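Local coordinates for proximal thread matrix protein 1 (Mytilus galloprovincialis, PDB 4CN9), which probably binds collagen as a matrix protein of the mussel byssus, through two von Willebrand factor type A domains, and carries zinc in a MIDAS motif, at residues K78-E83 and I170-G175; I198-G203 and S228-L233. All blocks are in the same frame, centred on the assembly; numbering follows the deposited sequence.

Contact 1: residues K78-E83 and I170-G175; sequences KDFVKE and ILMTDG. With ZN (zinc ion), chain C.
Met-172, on the strand 166-173, reaches across to Phe-80 and Val-81 of helix 73-85, and the close contacts between the two segments are made by its SD and CE. Two residues earlier, Ile-170 points to the same face of the sheet but makes no close contact with segment 78-83, and touches Ile-198 and Ile-200 of the next strand. Met-172 is long and unbranched, which suits a place where a strand must reach a helix some distance away. Its chain runs extended from CA to SD and then folds at the last torsion (chi3 63°), bringing the terminal methyl round to the aromatic ring. CE lies 3.8 Å from CD2 of Phe-80, approaching the ring obliquely, and SD is 5.3 Å from the ring centroid in a Met-aromatic contact. The same sulfur is 3.9 Å from Val-81 CG2, the methyl that the valine holds beside its own backbone N. A flat ring and a compact branched residue thus receive the flexible thioether in a buried setting. Beyond it the strand turns polar. Thr-173 OG1 accepts the N-H of Gly-175 at 3.1 Å, closing an ST turn. Asp-174 then gives the zinc ion one carboxylate oxygen, OD1, at 2.1 Å. Three waters and the hydroxyls of Ser-63 and Ser-65 complete the shell, and water 1 also donates to Asp-174 O at 2.9 Å. Asp-61, of the same DxSxS motif as the two serines, accepts from Thr-173 OG1 and Asp-174 N and does not bind the metal here; motif and Asp-174 together belong to the MIDAS of a von Willebrand factor type A domain.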
ATOM      1  N   LYS A  78       1.596 -22.311 -12.928  1.00 22.68           N
ATOM      2  CA  LYS A  78       1.951 -21.901 -14.276  1.00 24.12           C
ATOM      3  C   LYS A  78       0.726 -21.393 -15.025  1.00 26.12           C
ATOM      4  O   LYS A  78       0.782 -20.383 -15.738  1.00 24.19           O
ATOM      5  CB  LYS A  78       2.573 -23.068 -15.040  1.00 24.97           C
ATOM      6  CG  LYS A  78       3.978 -23.390 -14.605  1.00 22.98           C
ATOM      7  CD  LYS A  78       4.520 -24.593 -15.321  1.00 26.31           C
ATOM      8  CE  LYS A  78       5.991 -24.790 -14.990  1.00 27.55           C
ATOM      9  NZ  LYS A  78       6.610 -25.830 -15.827  1.00 26.80           N
ATOM     10  N   ASP A  79      -0.381 -22.115 -14.876  1.00 26.42           N
ATOM     11  CA  ASP A  79      -1.627 -21.748 -15.547  1.00 26.33           C
ATOM     12  C   ASP A  79      -2.121 -20.387 -15.081  1.00 25.44           C
ATOM     13  O   ASP A  79      -2.571 -19.560 -15.884  1.00 28.18           O
ATOM     14  CB  ASP A  79      -2.686 -22.833 -15.321  1.00 24.21           C
ATOM     15  CG  ASP A  79      -2.373 -24.116 -16.081  1.00 24.91           C
ATOM     16  OD1 ASP A  79      -1.483 -24.087 -16.953  1.00 29.98           O
ATOM     17  OD2 ASP A  79      -3.017 -25.151 -15.817  1.00 38.37           O
ATOM     18  N   PHE A  80      -2.016 -20.145 -13.782  1.00 23.93           N
ATOM     19  CA  PHE A  80      -2.400 -18.859 -13.233  1.00 23.12           C
ATOM     20  C   PHE A  80      -1.585 -17.741 -13.886  1.00 23.94           C
ATOM     21  O   PHE A  80      -2.131 -16.701 -14.241  1.00 23.09           O
ATOM     22  CB  PHE A  80      -2.229 -18.858 -11.710  1.00 23.55           C
ATOM     23  CG  PHE A  80      -2.569 -17.551 -11.068  1.00 25.80           C
ATOM     24  CD1 PHE A  80      -3.889 -17.176 -10.895  1.00 26.09           C
ATOM     25  CD2 PHE A  80      -1.572 -16.684 -10.652  1.00 25.24           C
ATOM     26  CE1 PHE A  80      -4.210 -15.977 -10.303  1.00 27.33           C
ATOM     27  CE2 PHE A  80      -1.888 -15.477 -10.069  1.00 25.10           C
ATOM     28  CZ  PHE A  80      -3.212 -15.124  -9.891  1.00 26.24           C
ATOM     29  N   VAL A  81      -0.284 -17.963 -14.065  1.00 22.30           N
ATOM     30  CA  VAL A  81       0.584 -16.926 -14.618  1.00 24.01           C
ATOM     31  C   VAL A  81       0.273 -16.711 -16.098  1.00 24.48           C
ATOM     32  O   VAL A  81       0.296 -15.591 -16.590  1.00 21.50           O
ATOM     33  CB  VAL A  81       2.079 -17.270 -14.413  1.00 21.80           C
ATOM     34  CG1 VAL A  81       2.974 -16.223 -15.058  1.00 22.54           C
ATOM     35  CG2 VAL A  81       2.381 -17.388 -12.920  1.00 24.59           C
ATOM     36  N   LYS A  82      -0.041 -17.795 -16.799  1.00 24.82           N
ATOM     37  CA  LYS A  82      -0.503 -17.698 -18.177  1.00 23.77           C
ATOM     38  C   LYS A  82      -1.750 -16.834 -18.292  1.00 22.70           C
ATOM     39  O   LYS A  82      -1.887 -16.050 -19.225  1.00 22.18           O
ATOM     40  CB  LYS A  82      -0.801 -19.086 -18.733  1.00 23.09           C
ATOM     41  CG  LYS A  82       0.414 -19.907 -18.991  1.00 28.90           C
ATOM     42  CD  LYS A  82       0.036 -21.255 -19.601  1.00 31.62           C
ATOM     43  CE  LYS A  82       1.250 -22.151 -19.687  1.00 30.26           C
ATOM     44  NZ  LYS A  82       0.893 -23.547 -20.039  1.00 33.33           N
ATOM     45  N   GLU A  83      -2.666 -16.988 -17.345  1.00 22.11           N
ATOM     46  CA  GLU A  83      -3.888 -16.207 -17.349  1.00 24.24           C
ATOM     47  C   GLU A  83      -3.606 -14.716 -17.124  1.00 24.74           C
ATOM     48  O   GLU A  83      -4.254 -13.857 -17.721  1.00 24.47           O
ATOM     49  CB  GLU A  83      -4.855 -16.762 -16.300  1.00 27.61           C
ATOM     50  CG  GLU A  83      -5.384 -18.141 -16.703  1.00 28.87           C
ATOM     51  CD  GLU A  83      -6.001 -18.900 -15.554  1.00 32.30           C
ATOM     52  OE1 GLU A  83      -6.262 -18.291 -14.503  1.00 34.65           O
ATOM     53  OE2 GLU A  83      -6.225 -20.117 -15.703  1.00 34.30           O
ATOM     54  N   ILE A 170       4.573  -9.247  -9.068  1.00 15.51           N
ATOM     55  CA  ILE A 170       3.587 -10.130  -8.467  1.00 14.94           C
ATOM     56  C   ILE A 170       4.324 -11.318  -7.837  1.00 16.94           C
ATOM     57  O   ILE A 170       4.912 -12.146  -8.530  1.00 15.80           O
ATOM     58  CB  ILE A 170       2.545 -10.599  -9.509  1.00 19.99           C
ATOM     59  CG1 ILE A 170       1.740  -9.391 -10.004  1.00 20.73           C
ATOM     60  CG2 ILE A 170       1.613 -11.640  -8.903  1.00 18.05           C
ATOM     61  CD1 ILE A 170       1.099  -9.556 -11.356  1.00 23.12           C
ATOM     62  N   LEU A 171       4.315 -11.344  -6.513  1.00 14.86           N
ATOM     63  CA  LEU A 171       4.983 -12.377  -5.724  1.00 18.94           C
ATOM     64  C   LEU A 171       3.989 -13.478  -5.352  1.00 16.44           C
ATOM     65  O   LEU A 171       2.883 -13.194  -4.885  1.00 18.89           O
ATOM     66  CB  LEU A 171       5.574 -11.756  -4.460  1.00 19.18           C
ATOM     67  CG  LEU A 171       6.023 -12.665  -3.310  1.00 21.31           C
ATOM     68  CD1 LEU A 171       7.241 -13.430  -3.694  1.00 22.12           C
ATOM     69  CD2 LEU A 171       6.301 -11.835  -2.068  1.00 24.51           C
ATOM     70  N   MET A 172       4.387 -14.726  -5.582  1.00 16.90           N
ATOM     71  CA  MET A 172       3.581 -15.893  -5.228  1.00 18.80           C
ATOM     72  C   MET A 172       4.405 -16.798  -4.328  1.00 21.08           C
ATOM     73  O   MET A 172       5.468 -17.263  -4.730  1.00 19.18           O
ATOM     74  CB  MET A 172       3.187 -16.669  -6.490  1.00 18.98           C
ATOM     75  CG  MET A 172       2.430 -15.848  -7.527  1.00 20.91           C
ATOM     76  SD  MET A 172       2.236 -16.763  -9.096  1.00 29.10           S
ATOM     77  CE  MET A 172       1.249 -18.122  -8.515  1.00 22.10           C
ATOM     78  N   THR A 173       3.925 -17.070  -3.119  1.00 16.94           N
ATOM     79  CA  THR A 173       4.679 -17.923  -2.203  1.00 17.70           C
ATOM     80  C   THR A 173       3.799 -18.809  -1.318  1.00 21.59           C
ATOM     81  O   THR A 173       2.658 -18.467  -1.018  1.00 19.10           O
ATOM     82  CB  THR A 173       5.616 -17.080  -1.327  1.00 18.42           C
ATOM     83  OG1 THR A 173       6.447 -17.928  -0.518  1.00 21.42           O
ATOM     84  CG2 THR A 173       4.832 -16.141  -0.454  1.00 23.57           C
ATOM     85  N   ASP A 174       4.334 -19.967  -0.928  1.00 21.00           N
ATOM     86  CA  ASP A 174       3.652 -20.832   0.020  1.00 22.18           C
ATOM     87  C   ASP A 174       4.424 -20.916   1.327  1.00 24.26           C
ATOM     88  O   ASP A 174       4.200 -21.827   2.138  1.00 24.33           O
ATOM     89  CB  ASP A 174       3.439 -22.235  -0.570  1.00 24.00           C
ATOM     90  CG  ASP A 174       4.669 -23.138  -0.435  1.00 24.65           C
ATOM     91  OD1 ASP A 174       5.834 -22.644  -0.459  1.00 22.55           O
ATOM     92  OD2 ASP A 174       4.450 -24.365  -0.312  1.00 24.21           O
ATOM     93  N   GLY A 175       5.320 -19.963   1.554  1.00 20.72           N
ATOM     94  CA  GLY A 175       6.199 -20.057   2.705  1.00 18.86           C
ATOM     95  C   GLY A 175       6.534 -18.729   3.348  1.00 23.53           C
ATOM     96  O   GLY A 175       6.100 -17.665   2.908  1.00 25.50           O
TER
HETATM   97 ZN    ZN C1448       7.584 -23.456   0.390  0.70 25.89          ZN
HETATM   98  O   HOH W   1       6.679 -23.389   2.300  1.00 23.23           O
HETATM   99  O   HOH W   2       8.146 -21.451   0.393  1.00 19.69           O
HETATM  100  O   HOH W   3       9.247 -24.104   1.457  1.00 27.15           O

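Contact 2: residues I198-G203 and S228-L233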
ATOM      1  N   ILE A 198       2.513  -6.722  -5.559  1.00 16.69           N
ATOM      2  CA  ILE A 198       1.351  -7.516  -5.174  1.00 17.71           C
ATOM      3  C   ILE A 198       1.891  -8.831  -4.638  1.00 17.33           C
ATOM      4  O   ILE A 198       2.820  -9.413  -5.216  1.00 15.54           O
ATOM      5  CB  ILE A 198       0.413  -7.763  -6.388  1.00 18.46           C
ATOM      6  CG1 ILE A 198      -0.204  -6.440  -6.844  1.00 18.17           C
ATOM      7  CG2 ILE A 198      -0.684  -8.768  -6.043  1.00 21.15           C
ATOM      8  CD1 ILE A 198      -0.569  -6.380  -8.332  1.00 22.29           C
ATOM      9  N   ALA A 199       1.341  -9.282  -3.517  1.00 15.71           N
ATOM     10  CA  ALA A 199       1.782 -10.518  -2.889  1.00 16.97           C
ATOM     11  C   ALA A 199       0.617 -11.513  -2.759  1.00 21.88           C
ATOM     12  O   ALA A 199      -0.441 -11.177  -2.228  1.00 20.30           O
ATOM     13  CB  ALA A 199       2.361 -10.223  -1.511  1.00 18.92           C
ATOM     14  N   ILE A 200       0.829 -12.723  -3.256  1.00 16.83           N
ATOM     15  CA  ILE A 200      -0.123 -13.821  -3.130  1.00 18.65           C
ATOM     16  C   ILE A 200       0.441 -14.926  -2.248  1.00 18.99           C
ATOM     17  O   ILE A 200       1.520 -15.495  -2.518  1.00 17.89           O
ATOM     18  CB  ILE A 200      -0.475 -14.430  -4.493  1.00 17.49           C
ATOM     19  CG1 ILE A 200      -1.035 -13.364  -5.431  1.00 21.33           C
ATOM     20  CG2 ILE A 200      -1.478 -15.584  -4.306  1.00 21.59           C
ATOM     21  CD1 ILE A 200      -1.007 -13.726  -6.891  1.00 21.28           C
ATOM     22  N   GLY A 201      -0.303 -15.230  -1.192  1.00 16.67           N
ATOM     23  CA  GLY A 201       0.049 -16.268  -0.250  1.00 20.44           C
ATOM     24  C   GLY A 201      -0.853 -17.478  -0.423  1.00 21.42           C
ATOM     25  O   GLY A 201      -2.072 -17.355  -0.489  1.00 21.81           O
ATOM     26  N   ILE A 202      -0.238 -18.646  -0.516  1.00 20.89           N
ATOM     27  CA  ILE A 202      -0.968 -19.892  -0.708  1.00 22.44           C
ATOM     28  C   ILE A 202      -0.720 -20.868   0.439  1.00 24.49           C
ATOM     29  O   ILE A 202       0.423 -21.121   0.815  1.00 23.18           O
ATOM     30  CB  ILE A 202      -0.573 -20.546  -2.030  1.00 20.76           C
ATOM     31  CG1 ILE A 202      -0.822 -19.569  -3.173  1.00 22.33           C
ATOM     32  CG2 ILE A 202      -1.393 -21.815  -2.256  1.00 31.41           C
ATOM     33  CD1 ILE A 202       0.315 -19.430  -4.131  1.00 26.87           C
ATOM     34  N   GLY A 203      -1.803 -21.414   0.995  1.00 27.92           N
ATOM     35  CA  GLY A 203      -1.713 -22.432   2.031  1.00 27.65           C
ATOM     36  C   GLY A 203      -1.472 -21.887   3.423  1.00 32.08           C
ATOM     37  O   GLY A 203      -1.770 -20.735   3.702  1.00 35.94           O
ATOM     38  N   SER A 228      -5.335 -25.002  -5.976  1.00 34.70           N
ATOM     39  CA  SER A 228      -6.523 -25.264  -6.791  1.00 39.09           C
ATOM     40  C   SER A 228      -7.411 -24.038  -6.938  1.00 34.20           C
ATOM     41  O   SER A 228      -8.148 -23.916  -7.910  1.00 41.80           O
ATOM     42  CB  SER A 228      -7.347 -26.406  -6.189  1.00 39.27           C
ATOM     43  OG  SER A 228      -6.536 -27.552  -5.982  1.00 53.39           O
ATOM     44  N   GLU A 229      -7.335 -23.126  -5.975  1.00 38.81           N
ATOM     45  CA  GLU A 229      -8.199 -21.952  -5.972  1.00 36.27           C
ATOM     46  C   GLU A 229      -7.520 -20.676  -6.466  1.00 35.32           C
ATOM     47  O   GLU A 229      -8.111 -19.600  -6.414  1.00 34.22           O
ATOM     48  CB  GLU A 229      -8.745 -21.724  -4.571  1.00 36.32           C
ATOM     49  CG  GLU A 229      -9.628 -22.848  -4.081  1.00 40.76           C
ATOM     50  CD  GLU A 229     -10.157 -22.583  -2.694  1.00 52.48           C
ATOM     51  OE1 GLU A 229      -9.343 -22.296  -1.791  1.00 56.24           O
ATOM     52  OE2 GLU A 229     -11.388 -22.645  -2.506  1.00 67.14           O
ATOM     53  N   LEU A 230      -6.297 -20.790  -6.968  1.00 36.46           N
ATOM     54  CA  LEU A 230      -5.581 -19.620  -7.458  1.00 33.30           C
ATOM     55  C   LEU A 230      -6.416 -18.805  -8.415  1.00 34.29           C
ATOM     56  O   LEU A 230      -6.376 -17.576  -8.389  1.00 31.85           O
ATOM     57  CB  LEU A 230      -4.290 -20.024  -8.172  1.00 30.47           C
ATOM     58  CG  LEU A 230      -3.053 -19.917  -7.297  1.00 30.97           C
ATOM     59  CD1 LEU A 230      -1.876 -20.506  -8.028  1.00 26.02           C
ATOM     60  CD2 LEU A 230      -2.788 -18.457  -6.878  1.00 26.23           C
ATOM     61  N   SER A 231      -7.155 -19.492  -9.279  1.00 33.04           N
ATOM     62  CA  SER A 231      -7.901 -18.828 -10.336  1.00 34.22           C
ATOM     63  C   SER A 231      -8.938 -17.859  -9.774  1.00 26.64           C
ATOM     64  O   SER A 231      -9.332 -16.904 -10.447  1.00 34.80           O
ATOM     65  CB  SER A 231      -8.575 -19.861 -11.243  1.00 40.18           C
ATOM     66  OG  SER A 231      -9.462 -20.671 -10.499  1.00 40.41           O
ATOM     67  N   THR A 232      -9.376 -18.086  -8.542  1.00 29.48           N
ATOM     68  CA  THR A 232     -10.361 -17.196  -7.941  1.00 34.38           C
ATOM     69  C   THR A 232      -9.752 -15.835  -7.583  1.00 33.58           C
ATOM     70  O   THR A 232     -10.464 -14.914  -7.200  1.00 28.02           O
ATOM     71  CB  THR A 232     -11.021 -17.817  -6.691  1.00 31.91           C
ATOM     72  OG1 THR A 232     -10.072 -17.931  -5.627  1.00 31.34           O
ATOM     73  CG2 THR A 232     -11.604 -19.191  -7.010  1.00 35.33           C
ATOM     74  N   LEU A 233      -8.438 -15.700  -7.727  1.00 28.81           N
ATOM     75  CA  LEU A 233      -7.780 -14.450  -7.376  1.00 26.02           C
ATOM     76  C   LEU A 233      -7.462 -13.622  -8.611  1.00 23.94           C
ATOM     77  O   LEU A 233      -7.006 -12.489  -8.490  1.00 24.13           O
ATOM     78  CB  LEU A 233      -6.481 -14.712  -6.599  1.00 24.24           C
ATOM     79  CG  LEU A 233      -6.557 -15.525  -5.302  1.00 30.51           C
ATOM     80  CD1 LEU A 233      -5.165 -15.655  -4.707  1.00 25.05           C
ATOM     81  CD2 LEU A 233      -7.512 -14.908  -4.287  1.00 26.27           C
TER
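Ile-200 meets both leucines of the 3-10 segment 228-233 with a single methyl, CG2. That branch lies 3.7 Å from Leu-233 CD1 and 4.1 Å from Leu-230 CD2, so the isoleucine serves as the common neighbour of two side chains one 3-10 turn apart. The first torsion of Ile-200 (chi1 -57°) puts CG2 anti to the backbone N and CG1 anti to the carbonyl carbon, so that CG2 is the branch that meets the leucines. A beta-branched residue fits here: it is at home in a strand and offers an apolar surface close to the backbone. Leu-230 approaches at a slant, and although its CB starts out to one side, the CD2 methyl bends in toward the sheet and also comes within 4.3 Å of Ile-202 CD1. Leu-233 runs past Ile-200 in the opposite direction. In the Rossmann-like von Willebrand factor type A fold, this is the layer where the parallel strand 195-202 is covered by the chain leading from strand 221-224 into helix 234-241. Phe-80 of helix 73-85 adjoins both Ile-200 and Leu-230 from within the same core. The spacing of the two leucines follows from the tight turn itself, in which Leu-233 N donates to Leu-230 O at 2.9 Å. Glu-229 O takes two bonds, from Thr-232 N (2.9 Å) and Thr-232 OG1 (2.7 Å), the hydroxyl donating in the carbonyl plane. Threonine suits that exposed position because its hydroxyl folds back on the turn while the leucines occupy the buried side.

Overall arrangement
Contacts 1 and 2 lie in the same von Willebrand factor type A domain, the first of two, with centres about 7 Å apart, and they follow one another along the chain. Their strands, 166-173 and 195-202, are parallel neighbours in the central six-stranded sheet, joined by probable backbone hydrogen bonds from Leu-171 N to Ile-198 O (2.8 Å) and from Ile-200 N to Leu-171 O (2.7 Å). Helix 73-85 and the segment 228-233 cover one face of that sheet side by side, so both contacts belong to a continuous apolar core. At the strand ends, Asp-174 CB packs on Ile-202 O, carrying the core up to the zinc-binding loop, with the Ile-202 side chain about 9 Å from the ion.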